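Local coordinates for protein putative phosphatase/phosphodiesterase MPN_349 (Mycoplasma pneumoniae M129, PDB 1T71) that binds iron and is a putative phosphatase or phosphodiesterase of the YmdB-like family, possibly acting on 2',3'-cyclic nucleotides, at residues I5-L10 and A116-T121; Y175-F180 and K255-T260; H153-H158 and N166-A171; R91-D96 and F138-E143; G15-N20 and C239-N244. One frame throughout, in Å; residues are numbered along the deposited sequence.

Interaction 1: residues I5-L10 and A116-T121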
# COMPACT_ATOMS: atom_id res chain seq x y z
N ILE A 5 15.74 1.44 -13.29
CA ILE A 5 14.36 1.90 -13.25
C ILE A 5 14.15 2.47 -11.86
O ILE A 5 14.43 1.81 -10.85
CB ILE A 5 13.39 0.75 -13.52
CG1 ILE A 5 13.72 0.10 -14.87
CG2 ILE A 5 11.96 1.26 -13.54
CD1 ILE A 5 12.92 -1.15 -15.18
N LYS A 6 13.69 3.71 -11.80
CA LYS A 6 13.45 4.39 -10.55
C LYS A 6 11.97 4.38 -10.21
O LYS A 6 11.14 4.83 -11.01
CB LYS A 6 13.99 5.82 -10.64
CG LYS A 6 15.49 5.86 -10.77
CD LYS A 6 16.04 7.20 -11.19
CE LYS A 6 17.54 7.10 -11.41
NZ LYS A 6 18.08 8.24 -12.19
N PHE A 7 11.64 3.84 -9.04
CA PHE A 7 10.25 3.74 -8.60
C PHE A 7 9.94 4.55 -7.36
O PHE A 7 10.83 4.93 -6.60
CB PHE A 7 9.86 2.30 -8.26
CG PHE A 7 10.11 1.30 -9.34
CD1 PHE A 7 11.39 0.84 -9.60
CD2 PHE A 7 9.04 0.75 -10.05
CE1 PHE A 7 11.61 -0.17 -10.53
CE2 PHE A 7 9.25 -0.25 -10.99
CZ PHE A 7 10.54 -0.72 -11.23
N ILE A 8 8.65 4.78 -7.15
CA ILE A 8 8.14 5.46 -5.97
C ILE A 8 6.91 4.66 -5.54
O ILE A 8 5.97 4.50 -6.33
CB ILE A 8 7.69 6.92 -6.26
CG1 ILE A 8 8.91 7.84 -6.31
CG2 ILE A 8 6.72 7.39 -5.17
CD1 ILE A 8 8.56 9.30 -6.60
N PHE A 9 6.92 4.14 -4.32
CA PHE A 9 5.80 3.37 -3.80
C PHE A 9 5.20 4.09 -2.59
O PHE A 9 5.90 4.34 -1.61
CB PHE A 9 6.25 1.96 -3.40
CG PHE A 9 5.13 1.07 -2.95
CD1 PHE A 9 4.52 1.26 -1.71
CD2 PHE A 9 4.64 0.07 -3.79
CE1 PHE A 9 3.43 0.48 -1.32
CE2 PHE A 9 3.55 -0.71 -3.40
CZ PHE A 9 2.94 -0.51 -2.17
N LEU A 10 3.92 4.43 -2.67
CA LEU A 10 3.25 5.14 -1.58
C LEU A 10 2.29 4.22 -0.83
O LEU A 10 1.60 3.39 -1.44
CB LEU A 10 2.47 6.35 -2.12
CG LEU A 10 3.26 7.36 -2.97
CD1 LEU A 10 2.42 8.61 -3.18
CD2 LEU A 10 4.56 7.73 -2.28
N ALA A 116 12.56 -4.65 -19.66
CA ALA A 116 12.34 -5.30 -18.37
C ALA A 116 10.90 -5.79 -18.19
O ALA A 116 9.95 -5.03 -18.36
CB ALA A 116 12.71 -4.35 -17.25
N LYS A 117 10.77 -7.06 -17.85
CA LYS A 117 9.46 -7.65 -17.60
C LYS A 117 9.23 -7.46 -16.10
O LYS A 117 9.89 -8.10 -15.28
CB LYS A 117 9.48 -9.14 -17.95
CG LYS A 117 8.16 -9.69 -18.44
CD LYS A 117 8.29 -11.17 -18.80
CE LYS A 117 7.07 -11.67 -19.57
NZ LYS A 117 5.79 -11.48 -18.81
N ILE A 118 8.31 -6.57 -15.76
CA ILE A 118 8.02 -6.26 -14.36
C ILE A 118 6.72 -6.85 -13.85
O ILE A 118 5.67 -6.75 -14.50
CB ILE A 118 8.00 -4.74 -14.15
CG1 ILE A 118 9.31 -4.13 -14.65
CG2 ILE A 118 7.78 -4.42 -12.67
CD1 ILE A 118 9.36 -2.61 -14.56
N ARG A 119 6.78 -7.46 -12.68
CA ARG A 119 5.61 -8.07 -12.07
C ARG A 119 5.23 -7.37 -10.76
O ARG A 119 6.10 -7.01 -9.96
CB ARG A 119 5.88 -9.55 -11.80
CG ARG A 119 4.64 -10.39 -11.67
CD ARG A 119 4.98 -11.87 -11.56
NE ARG A 119 3.79 -12.68 -11.73
CZ ARG A 119 3.37 -13.17 -12.89
NH1 ARG A 119 4.06 -12.95 -14.00
NH2 ARG A 119 2.25 -13.88 -12.94
N ILE A 120 3.93 -7.14 -10.57
CA ILE A 120 3.45 -6.52 -9.34
C ILE A 120 2.44 -7.47 -8.72
O ILE A 120 1.45 -7.83 -9.36
CB ILE A 120 2.76 -5.15 -9.59
CG1 ILE A 120 3.76 -4.15 -10.16
CG2 ILE A 120 2.20 -4.61 -8.27
CD1 ILE A 120 3.15 -2.78 -10.47
N THR A 121 2.70 -7.87 -7.48
CA THR A 121 1.84 -8.80 -6.77
C THR A 121 1.39 -8.23 -5.42
O THR A 121 2.17 -7.58 -4.72
CB THR A 121 2.58 -10.14 -6.53
OG1 THR A 121 2.97 -10.69 -7.79
CG2 THR A 121 1.67 -11.14 -5.82
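Ala-116, just ahead of strand 117-124, meets Ile-5 methyl to methyl: its CB lies 3.8 Å from Ile-5 CD1. A small residue fits here because the isoleucine supplies the reach. With CG1 of Ile-5 opposite its own carbonyl carbon (chi1 -57°) and the chain extended beyond it, CD1 is carried out to the facing strand. Two residues on, Ile-118 answers in the same extended form. It comes tip to tip with Ile-5, CD1 to CD1 at 3.9 Å, and the same methyl touches Phe-7 CZ at 4.0 Å, arriving at the edge of the ring and near its plane. The Phe-7 ring also stacks on that of Phe-248 in the neighbouring strand 241-249 and touches Ile-154. The strands belong to the two mixed sheets of the calcineurin-like sandwich, and their backbones stay apart while the side chains bridge the gap. Since every touching group is hydrocarbon and buried, the sheets are joined at this point by dispersion and the exclusion of water, with no hydrogen bond between the segments.

Interaction 2: residues Y175-F180 and K255-T260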
# COMPACT_ATOMS: atom_id res chain seq x y z
N TYR A 175 14.47 -13.92 -3.74
CA TYR A 175 13.64 -14.42 -4.83
C TYR A 175 12.72 -13.38 -5.46
O TYR A 175 12.02 -13.67 -6.43
CB TYR A 175 12.82 -15.60 -4.33
CG TYR A 175 13.68 -16.79 -3.99
CD1 TYR A 175 13.84 -17.84 -4.89
CD2 TYR A 175 14.36 -16.86 -2.77
CE1 TYR A 175 14.66 -18.93 -4.60
CE2 TYR A 175 15.19 -17.93 -2.47
CZ TYR A 175 15.33 -18.97 -3.39
OH TYR A 175 16.16 -20.03 -3.11
N VAL A 176 12.73 -12.18 -4.90
CA VAL A 176 11.90 -11.09 -5.40
C VAL A 176 12.67 -9.77 -5.32
O VAL A 176 13.70 -9.69 -4.64
CB VAL A 176 10.58 -11.01 -4.58
CG1 VAL A 176 10.02 -9.61 -4.57
CG2 VAL A 176 9.55 -11.97 -5.18
N THR A 177 12.19 -8.75 -6.02
CA THR A 177 12.86 -7.46 -6.02
C THR A 177 12.55 -6.67 -4.75
O THR A 177 13.46 -6.18 -4.09
CB THR A 177 12.42 -6.60 -7.24
OG1 THR A 177 12.58 -7.37 -8.44
CG2 THR A 177 13.28 -5.35 -7.33
N THR A 178 11.27 -6.55 -4.40
CA THR A 178 10.90 -5.82 -3.19
C THR A 178 9.80 -6.51 -2.40
O THR A 178 8.92 -7.17 -2.96
CB THR A 178 10.42 -4.37 -3.48
OG1 THR A 178 9.11 -4.40 -4.05
CG2 THR A 178 11.36 -3.68 -4.46
N ILE A 179 9.87 -6.34 -1.09
CA ILE A 179 8.89 -6.88 -0.16
C ILE A 179 8.48 -5.68 0.69
O ILE A 179 9.18 -5.33 1.65
CB ILE A 179 9.52 -7.93 0.78
CG1 ILE A 179 10.05 -9.12 -0.03
CG2 ILE A 179 8.50 -8.39 1.81
CD1 ILE A 179 8.97 -9.97 -0.65
N PHE A 180 7.37 -5.03 0.33
CA PHE A 180 6.90 -3.87 1.09
C PHE A 180 5.65 -4.21 1.88
O PHE A 180 4.64 -4.62 1.30
CB PHE A 180 6.60 -2.68 0.17
CG PHE A 180 7.80 -2.11 -0.54
CD1 PHE A 180 9.07 -2.19 0.02
CD2 PHE A 180 7.64 -1.45 -1.76
CE1 PHE A 180 10.17 -1.60 -0.61
CE2 PHE A 180 8.74 -0.86 -2.40
CZ PHE A 180 10.00 -0.93 -1.83
N LYS A 255 19.52 -6.73 -11.85
CA LYS A 255 18.18 -6.76 -11.28
C LYS A 255 18.19 -6.86 -9.76
O LYS A 255 17.44 -7.61 -9.15
CB LYS A 255 17.31 -7.84 -11.95
CG LYS A 255 17.67 -9.28 -11.73
CD LYS A 255 17.05 -10.12 -12.86
CE LYS A 255 16.72 -11.54 -12.41
NZ LYS A 255 15.59 -11.58 -11.42
N LYS A 256 19.08 -6.06 -9.17
CA LYS A 256 19.25 -5.96 -7.73
C LYS A 256 18.87 -4.51 -7.40
O LYS A 256 19.04 -3.63 -8.25
CB LYS A 256 20.71 -6.18 -7.32
CG LYS A 256 21.28 -7.53 -7.70
CD LYS A 256 20.52 -8.65 -7.01
CE LYS A 256 21.17 -9.99 -7.30
NZ LYS A 256 20.45 -11.11 -6.65
N VAL A 257 18.36 -4.27 -6.20
CA VAL A 257 18.02 -2.91 -5.83
C VAL A 257 19.34 -2.22 -5.55
O VAL A 257 20.20 -2.74 -4.84
CB VAL A 257 17.13 -2.87 -4.57
CG1 VAL A 257 16.96 -1.43 -4.10
CG2 VAL A 257 15.77 -3.47 -4.90
N ILE A 258 19.49 -1.03 -6.11
CA ILE A 258 20.72 -0.26 -5.97
C ILE A 258 20.59 0.89 -4.99
O ILE A 258 21.60 1.41 -4.51
CB ILE A 258 21.16 0.28 -7.35
CG1 ILE A 258 21.71 -0.86 -8.20
CG2 ILE A 258 22.21 1.38 -7.19
CD1 ILE A 258 22.12 -0.43 -9.59
N LYS A 259 19.37 1.31 -4.71
CA LYS A 259 19.16 2.42 -3.80
C LYS A 259 17.74 2.47 -3.25
O LYS A 259 16.79 2.04 -3.91
CB LYS A 259 19.51 3.73 -4.51
CG LYS A 259 19.13 4.99 -3.75
CD LYS A 259 19.88 6.22 -4.26
CE LYS A 259 21.38 6.11 -3.95
NZ LYS A 259 22.11 7.40 -4.18
N THR A 260 17.61 2.99 -2.03
CA THR A 260 16.31 3.14 -1.38
C THR A 260 16.35 4.32 -0.43
O THR A 260 17.38 4.62 0.16
CB THR A 260 15.92 1.91 -0.55
OG1 THR A 260 16.88 1.71 0.50
CG2 THR A 260 15.84 0.67 -1.43
O HOH W 1 14.82 -8.66 -8.72
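The ring of Phe-180 has Thr-178 CB over one face, 3.8 Å above its plane and displaced toward the rim, while Phe-9 and Phe-248 form edge-to-face pairs with it. Alongside this aromatic cluster, Val-257 makes the contact between the segments through one methyl, CG2. That methyl lies 3.7 Å from Thr-177 O and 4.0 Å from Thr-177 CG2, with Thr-178 CG2 a little farther off. Threonine suits position 177 because its two branches do different work. With OG1 beside the backbone N (chi1 -51°), the methyl CG2 falls opposite that N and packs on the valine, whereas the hydroxyl is hydrogen-bonded to the backbone N of His-153 on the adjacent strand. The same OG1 is 2.6 Å from a water, which donates a hydrogen bond to Lys-255 O at 2.9 Å. Farther along, Ile-258 and Lys-259 form a classic beta bulge opposite Glu-249. Thus the loop leading into edge strand 259-267 meets the other sheet through apolar branches and one water bridge, a mixed seam in which the polar threonine oxygen is satisfied despite its burial.

Interaction 3: residues H153-H158 and N166-A171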
# COMPACT_ATOMS: atom_id res chain seq x y z
N HIS A 153 10.20 -8.20 -9.59
CA HIS A 153 8.98 -8.64 -8.95
C HIS A 153 8.77 -7.77 -7.72
O HIS A 153 9.54 -7.85 -6.76
CB HIS A 153 9.11 -10.11 -8.53
CG HIS A 153 7.80 -10.80 -8.32
ND1 HIS A 153 6.62 -10.12 -8.08
CD2 HIS A 153 7.48 -12.12 -8.28
CE1 HIS A 153 5.64 -10.99 -7.91
NE2 HIS A 153 6.13 -12.21 -8.02
N ILE A 154 7.74 -6.93 -7.76
CA ILE A 154 7.41 -6.02 -6.67
C ILE A 154 6.23 -6.59 -5.88
O ILE A 154 5.16 -6.84 -6.43
CB ILE A 154 7.04 -4.62 -7.23
CG1 ILE A 154 8.27 -4.01 -7.91
CG2 ILE A 154 6.53 -3.72 -6.12
CD1 ILE A 154 8.00 -2.71 -8.64
N VAL A 155 6.43 -6.78 -4.58
CA VAL A 155 5.38 -7.34 -3.73
C VAL A 155 4.88 -6.43 -2.61
O VAL A 155 5.66 -5.91 -1.82
CB VAL A 155 5.84 -8.66 -3.08
CG1 VAL A 155 4.73 -9.22 -2.20
CG2 VAL A 155 6.24 -9.66 -4.15
N ASP A 156 3.56 -6.25 -2.56
CA ASP A 156 2.93 -5.46 -1.51
C ASP A 156 2.24 -6.49 -0.60
O ASP A 156 1.21 -7.05 -0.97
CB ASP A 156 1.89 -4.49 -2.09
CG ASP A 156 1.07 -3.78 -1.01
OD1 ASP A 156 0.30 -2.84 -1.33
OD2 ASP A 156 1.18 -4.17 0.17
N PHE A 157 2.84 -6.75 0.56
CA PHE A 157 2.30 -7.72 1.51
C PHE A 157 1.46 -6.97 2.54
O PHE A 157 1.99 -6.32 3.44
CB PHE A 157 3.44 -8.47 2.21
CG PHE A 157 3.00 -9.67 3.01
CD1 PHE A 157 3.66 -10.03 4.18
CD2 PHE A 157 1.92 -10.45 2.58
CE1 PHE A 157 3.26 -11.14 4.93
CE2 PHE A 157 1.51 -11.57 3.32
CZ PHE A 157 2.17 -11.92 4.50
N HIS A 158 0.15 -7.07 2.40
CA HIS A 158 -0.78 -6.38 3.28
C HIS A 158 -1.04 -7.26 4.50
O HIS A 158 -1.92 -8.12 4.49
CB HIS A 158 -2.09 -6.11 2.53
CG HIS A 158 -2.82 -4.89 3.00
ND1 HIS A 158 -4.01 -4.96 3.69
CD2 HIS A 158 -2.51 -3.58 2.90
CE1 HIS A 158 -4.40 -3.73 3.99
NE2 HIS A 158 -3.51 -2.88 3.53
N ASN A 166 8.13 -10.08 8.84
CA ASN A 166 9.53 -10.44 8.79
C ASN A 166 9.77 -11.90 8.43
O ASN A 166 10.80 -12.24 7.85
CB ASN A 166 10.19 -10.05 10.11
CG ASN A 166 10.42 -8.55 10.21
OD1 ASN A 166 11.43 -8.04 9.71
ND2 ASN A 166 9.48 -7.83 10.82
N ALA A 167 8.82 -12.77 8.76
CA ALA A 167 8.97 -14.18 8.41
C ALA A 167 8.87 -14.25 6.88
O ALA A 167 9.58 -15.02 6.24
CB ALA A 167 7.86 -15.00 9.04
N PHE A 168 8.00 -13.42 6.32
CA PHE A 168 7.79 -13.37 4.88
C PHE A 168 9.08 -12.85 4.24
O PHE A 168 9.52 -13.37 3.21
CB PHE A 168 6.61 -12.44 4.57
CG PHE A 168 6.10 -12.53 3.15
CD1 PHE A 168 6.58 -11.67 2.16
CD2 PHE A 168 5.14 -13.47 2.81
CE1 PHE A 168 6.09 -11.73 0.85
CE2 PHE A 168 4.64 -13.54 1.50
CZ PHE A 168 5.12 -12.67 0.52
N CYS A 169 9.69 -11.85 4.87
CA CYS A 169 10.93 -11.27 4.38
C CYS A 169 12.03 -12.33 4.35
O CYS A 169 12.79 -12.45 3.39
CB CYS A 169 11.37 -10.12 5.30
SG CYS A 169 13.01 -9.42 4.91
N MET A 170 12.11 -13.11 5.42
CA MET A 170 13.12 -14.14 5.54
C MET A 170 12.93 -15.25 4.52
O MET A 170 13.90 -15.83 4.03
CB MET A 170 13.10 -14.71 6.96
CG MET A 170 14.49 -14.95 7.51
SD MET A 170 15.30 -13.46 8.14
CE MET A 170 15.43 -12.42 6.70
N ALA A 171 11.67 -15.54 4.19
CA ALA A 171 11.36 -16.59 3.24
C ALA A 171 11.66 -16.24 1.78
O ALA A 171 12.20 -17.07 1.05
CB ALA A 171 9.90 -16.98 3.37
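Phe-157 and Phe-168 lie face over face, their ring centroids 4.0 Å apart and their planes inclined by 18°. The stack is offset: Phe-157 CD1 sits 3.6 Å above the Phe-168 plane, toward the rim, and Phe-168 CD2 occupies the corresponding place over Phe-157. The overlap extends past the ring to the first side-chain carbon, for Phe-168 CB comes within 3.6 Å of Phe-157 CE1. In both residues CG stands opposite the backbone N, with chi1 near -168°, which lets one ring project from strand 152-158 and the other reach down from helix 162-172 to meet it. Val-155, two residues earlier on the same strand, brings CG1 obliquely to Phe-168 CE1 at 4.2 Å. The branched valine packs beside the Phe-168 ring, which also meets Phe-138 edge-to-face and touches Leu-123 and Ile-179. The helix belongs to the beta-alpha-beta unit formed with strands 152-158 and 178-182, and these aromatics seat it on the sheet. Next along the strand is His-158, an iron ligand, and the Phe-157 side chain is about 11 Å from a bound iron. The contact is thus a buried apolar interface next in sequence to a metal ligand, held by dispersion between broad ring faces.

Interaction 4: residues R91-D96 and F138-E143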
# COMPACT_ATOMS: atom_id res chain seq x y z
N ARG A 91 -5.26 -6.68 -6.98
CA ARG A 91 -5.89 -6.95 -5.69
C ARG A 91 -5.20 -8.16 -5.06
O ARG A 91 -4.33 -8.77 -5.68
CB ARG A 91 -7.39 -7.20 -5.88
CG ARG A 91 -7.78 -8.08 -7.06
CD ARG A 91 -7.44 -9.54 -6.84
NE ARG A 91 -7.96 -10.37 -7.92
CZ ARG A 91 -7.91 -11.70 -7.95
NH1 ARG A 91 -7.37 -12.38 -6.94
NH2 ARG A 91 -8.42 -12.36 -8.98
N PRO A 92 -5.56 -8.50 -3.83
CA PRO A 92 -4.91 -9.66 -3.20
C PRO A 92 -5.09 -10.97 -4.01
O PRO A 92 -6.22 -11.38 -4.29
CB PRO A 92 -5.56 -9.72 -1.82
CG PRO A 92 -5.89 -8.26 -1.55
CD PRO A 92 -6.45 -7.82 -2.87
N LEU A 93 -3.98 -11.60 -4.37
CA LEU A 93 -3.97 -12.85 -5.15
C LEU A 93 -4.45 -14.02 -4.30
O LEU A 93 -5.09 -14.96 -4.77
CB LEU A 93 -2.55 -13.13 -5.64
CG LEU A 93 -2.26 -14.43 -6.40
CD1 LEU A 93 -3.05 -14.45 -7.71
CD2 LEU A 93 -0.77 -14.52 -6.69
N ASN A 94 -4.09 -13.91 -3.03
CA ASN A 94 -4.34 -14.85 -1.93
C ASN A 94 -5.80 -15.22 -1.60
O ASN A 94 -6.10 -15.55 -0.45
CB ASN A 94 -3.68 -14.20 -0.70
CG ASN A 94 -3.14 -15.19 0.25
OD1 ASN A 94 -2.59 -16.21 -0.16
ND2 ASN A 94 -3.28 -14.90 1.55
N LEU A 95 -6.70 -15.21 -2.59
CA LEU A 95 -8.12 -15.48 -2.33
C LEU A 95 -8.65 -16.91 -2.50
O LEU A 95 -8.40 -17.57 -3.51
CB LEU A 95 -8.97 -14.53 -3.17
CG LEU A 95 -8.64 -13.03 -3.04
CD1 LEU A 95 -9.50 -12.22 -4.00
CD2 LEU A 95 -8.85 -12.57 -1.61
N ASP A 96 -9.41 -17.38 -1.51
CA ASP A 96 -9.99 -18.72 -1.55
C ASP A 96 -11.23 -18.72 -2.44
O ASP A 96 -12.00 -17.75 -2.44
CB ASP A 96 -10.35 -19.17 -0.13
CG ASP A 96 -10.99 -20.55 -0.09
OD1 ASP A 96 -12.17 -20.68 -0.48
OD2 ASP A 96 -10.31 -21.51 0.32
N PHE A 138 2.42 -17.41 1.75
CA PHE A 138 3.73 -18.02 1.53
C PHE A 138 3.66 -19.03 0.40
O PHE A 138 4.46 -18.98 -0.54
CB PHE A 138 4.20 -18.71 2.82
CG PHE A 138 4.57 -17.76 3.92
CD1 PHE A 138 5.90 -17.40 4.13
CD2 PHE A 138 3.59 -17.21 4.74
CE1 PHE A 138 6.24 -16.50 5.14
CE2 PHE A 138 3.92 -16.31 5.76
CZ PHE A 138 5.25 -15.95 5.96
N LYS A 139 2.71 -19.95 0.48
CA LYS A 139 2.57 -20.96 -0.56
C LYS A 139 2.20 -20.35 -1.90
O LYS A 139 2.80 -20.68 -2.92
CB LYS A 139 1.51 -22.00 -0.13
CG LYS A 139 1.86 -22.67 1.19
CD LYS A 139 0.94 -23.82 1.51
CE LYS A 139 1.36 -24.46 2.83
NZ LYS A 139 0.53 -25.64 3.17
N VAL A 140 1.23 -19.44 -1.91
CA VAL A 140 0.81 -18.80 -3.15
C VAL A 140 1.94 -18.09 -3.89
O VAL A 140 2.12 -18.29 -5.08
CB VAL A 140 -0.32 -17.76 -2.90
CG1 VAL A 140 -0.56 -16.94 -4.17
CG2 VAL A 140 -1.59 -18.48 -2.50
N LEU A 141 2.70 -17.26 -3.17
CA LEU A 141 3.79 -16.53 -3.80
C LEU A 141 4.90 -17.46 -4.26
O LEU A 141 5.53 -17.21 -5.29
CB LEU A 141 4.33 -15.46 -2.83
CG LEU A 141 5.30 -14.41 -3.39
CD1 LEU A 141 6.70 -14.95 -3.40
CD2 LEU A 141 4.89 -13.99 -4.80
N LYS A 142 5.13 -18.53 -3.51
CA LYS A 142 6.17 -19.50 -3.85
C LYS A 142 5.85 -20.11 -5.22
O LYS A 142 6.71 -20.14 -6.11
CB LYS A 142 6.23 -20.59 -2.78
CG LYS A 142 7.58 -21.26 -2.60
CD LYS A 142 7.75 -22.46 -3.50
CE LYS A 142 9.05 -23.20 -3.18
NZ LYS A 142 9.15 -23.68 -1.77
N GLU A 143 4.62 -20.60 -5.38
CA GLU A 143 4.19 -21.19 -6.64
C GLU A 143 4.33 -20.20 -7.80
O GLU A 143 4.75 -20.57 -8.89
CB GLU A 143 2.73 -21.64 -6.57
CG GLU A 143 2.53 -22.99 -5.95
CD GLU A 143 1.30 -23.69 -6.51
OE1 GLU A 143 1.04 -24.85 -6.11
OE2 GLU A 143 0.61 -23.08 -7.37
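Leu-93 and Asn-94 clasp Val-140 between them, each taking one of its methyls, but the loop is shaped before they are reached. Arg-91 folds back so that NH1 donates to Pro-92 O at 3.1 Å, the oxygen lying in the guanidinium plane and the N-H...O angle being 164°. NE and NH2 also have partners, Leu-104 O by a weak bond and Gly-105 O, so the long arginine ties together several backbone carbonyls as a short side chain could not. Pro-92 packs on Asn-122 and Leu-124. At Leu-93, CG lies opposite the backbone N (chi1 176°), directing CD2 to Val-140 CG1, 3.5 Å away. This loop follows strand 89-90 of one mixed sheet and leads toward strand 108-112 of the other, so its contact with helix 137-145 lies on the connection between the two sheets of the calcineurin-like fold. Asn-94 then turns its amide end toward the helix, with OD1 3.4 Å from Val-140 CG2 and 3.9 Å from CB. That oxygen is hydrogen-bonded to Thr-135 OG1, just ahead of the helix, which suits an asparagine: its carbonyl oxygen is satisfied by the threonine while it packs against a methyl. Leu-95 points away from the helix and rests on Phe-132.

Interaction 5: residues G15-N20 and C239-N244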
# COMPACT_ATOMS: atom_id res chain seq x y z
N GLY A 15 -8.79 8.47 2.45
CA GLY A 15 -9.68 9.61 2.37
C GLY A 15 -9.25 10.82 1.56
O GLY A 15 -8.30 10.77 0.78
N LYS A 16 -9.97 11.92 1.77
CA LYS A 16 -9.69 13.17 1.07
C LYS A 16 -8.30 13.69 1.42
O LYS A 16 -7.58 14.20 0.56
CB LYS A 16 -10.74 14.22 1.43
CG LYS A 16 -10.61 15.52 0.64
CD LYS A 16 -11.66 16.55 1.05
CE LYS A 16 -13.09 16.00 0.95
NZ LYS A 16 -13.48 15.55 -0.43
N ALA A 17 -7.92 13.55 2.69
CA ALA A 17 -6.62 14.04 3.12
C ALA A 17 -5.49 13.33 2.36
O ALA A 17 -4.53 13.96 1.94
CB ALA A 17 -6.45 13.84 4.61
N GLY A 18 -5.62 12.02 2.19
CA GLY A 18 -4.59 11.29 1.49
C GLY A 18 -4.57 11.69 0.03
O GLY A 18 -3.52 11.92 -0.56
N ARG A 19 -5.76 11.77 -0.56
CA ARG A 19 -5.90 12.14 -1.96
C ARG A 19 -5.25 13.49 -2.24
O ARG A 19 -4.49 13.63 -3.19
CB ARG A 19 -7.38 12.17 -2.35
CG ARG A 19 -7.77 11.12 -3.38
CD ARG A 19 -9.26 11.15 -3.70
NE ARG A 19 -10.03 10.50 -2.66
CZ ARG A 19 -10.92 11.10 -1.88
NH1 ARG A 19 -11.18 12.39 -2.03
NH2 ARG A 19 -11.56 10.40 -0.96
N ASN A 20 -5.55 14.47 -1.39
CA ASN A 20 -5.01 15.81 -1.56
C ASN A 20 -3.51 15.97 -1.38
O ASN A 20 -2.86 16.68 -2.16
CB ASN A 20 -5.74 16.78 -0.63
CG ASN A 20 -7.13 17.10 -1.12
OD1 ASN A 20 -7.99 17.54 -0.35
ND2 ASN A 20 -7.37 16.89 -2.41
N CYS A 239 -8.23 16.01 10.04
CA CYS A 239 -7.13 16.67 10.73
C CYS A 239 -5.76 16.48 10.06
O CYS A 239 -5.18 15.40 10.12
CB CYS A 239 -7.07 16.18 12.18
SG CYS A 239 -6.03 17.19 13.25
N GLY A 240 -5.27 17.54 9.43
CA GLY A 240 -3.97 17.51 8.79
C GLY A 240 -3.75 16.41 7.77
O GLY A 240 -4.71 15.84 7.25
N ALA A 241 -2.49 16.09 7.50
CA ALA A 241 -2.19 15.05 6.52
C ALA A 241 -0.75 14.56 6.56
O ALA A 241 0.15 15.26 7.03
CB ALA A 241 -2.52 15.55 5.12
N GLN A 242 -0.54 13.36 6.04
CA GLN A 242 0.79 12.78 5.98
C GLN A 242 0.92 11.94 4.73
O GLN A 242 -0.05 11.34 4.25
CB GLN A 242 1.07 11.92 7.22
CG GLN A 242 0.13 10.74 7.42
CD GLN A 242 0.43 9.95 8.68
OE1 GLN A 242 1.52 9.40 8.83
NE2 GLN A 242 -0.53 9.90 9.59
N LEU A 243 2.13 11.92 4.19
CA LEU A 243 2.46 11.16 3.00
C LEU A 243 3.64 10.29 3.37
O LEU A 243 4.65 10.79 3.87
CB LEU A 243 2.83 12.12 1.86
CG LEU A 243 3.35 11.59 0.51
CD1 LEU A 243 4.66 10.85 0.69
CD2 LEU A 243 2.32 10.70 -0.11
N ASN A 244 3.53 8.99 3.12
CA ASN A 244 4.60 8.05 3.43
C ASN A 244 4.83 7.10 2.27
O ASN A 244 3.88 6.55 1.70
CB ASN A 244 4.24 7.26 4.69
CG ASN A 244 4.24 8.13 5.93
OD1 ASN A 244 5.28 8.40 6.52
ND2 ASN A 244 3.05 8.59 6.33
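Ala-17 and Ala-241 bring helix 15-23 close to strand 241-249, their CB atoms 4.3 Å apart and their CA atoms 5.7 Å apart. Neither has a side-chain torsion to adjust, so backbone direction alone places the methyls: each CB projects toward the other segment. Ala-17 CB also lies 3.7 Å from Gly-240 O, while Ala-241 CB approaches Ala-17 O at 4.1 Å. Such short side chains suit a place where helix and strand come this near, and Gly-18 likewise adds no side chain on the next step of the helix. Gly-240 takes up a positive phi of 54°, a conformation that glycine adopts readily, just before the strand begins. Longer side chains are turned elsewhere. Gln-242 points away from the helix, and its OE1 accepts a weak hydrogen bond from Asn-244 ND2 at 3.0 Å; that ND2 is also hydrogen-bonded to Met-206 O, and Gln-242 NE2 to Pro-209 O. Arg-19, with an unusual chi1 of -115°, lays one guanidinium face over Gly-15 O, which is 3.6 Å above the plane, while NH2 reaches Thr-45 O. Thr-45 follows the iron ligand Asn-44 in the chain, and the Ala-17 side chain is about 13 Å from a bound iron. The arrangement is close alpha/beta packing in the calcineurin-like fold, where the first helix, following the short strand 12-13 that carries the iron ligand Asp-12, lies against a strand of one of the two mixed sheets.

Interactions 1 and 2 both join the two mixed sheets; their centres are 9 Å apart, and Phe-9 CG touches Phe-180 CD2 at 3.7 Å. Interaction 3 adds a helix to the second sheet and is tied to interaction 1 by backbone bonding of Ile-154 with Arg-119 and Thr-121, and to interaction 2 through Phe-157 and Phe-180. Interaction 4 adjoins interaction 3, with Phe-138 CE1 3.5 Å from Phe-168 CA. Interaction 5 lies across the molecule, its centre 30 Å from that of interaction 4, yet Leu-243 CD2 reaches Leu-10 CD1 of interaction 1 at 3.7 Å. Of the five, interaction 3 contains an iron ligand, His-158; the side chains of Asn-94 and Ala-17 are each about 13 Å from a bound iron.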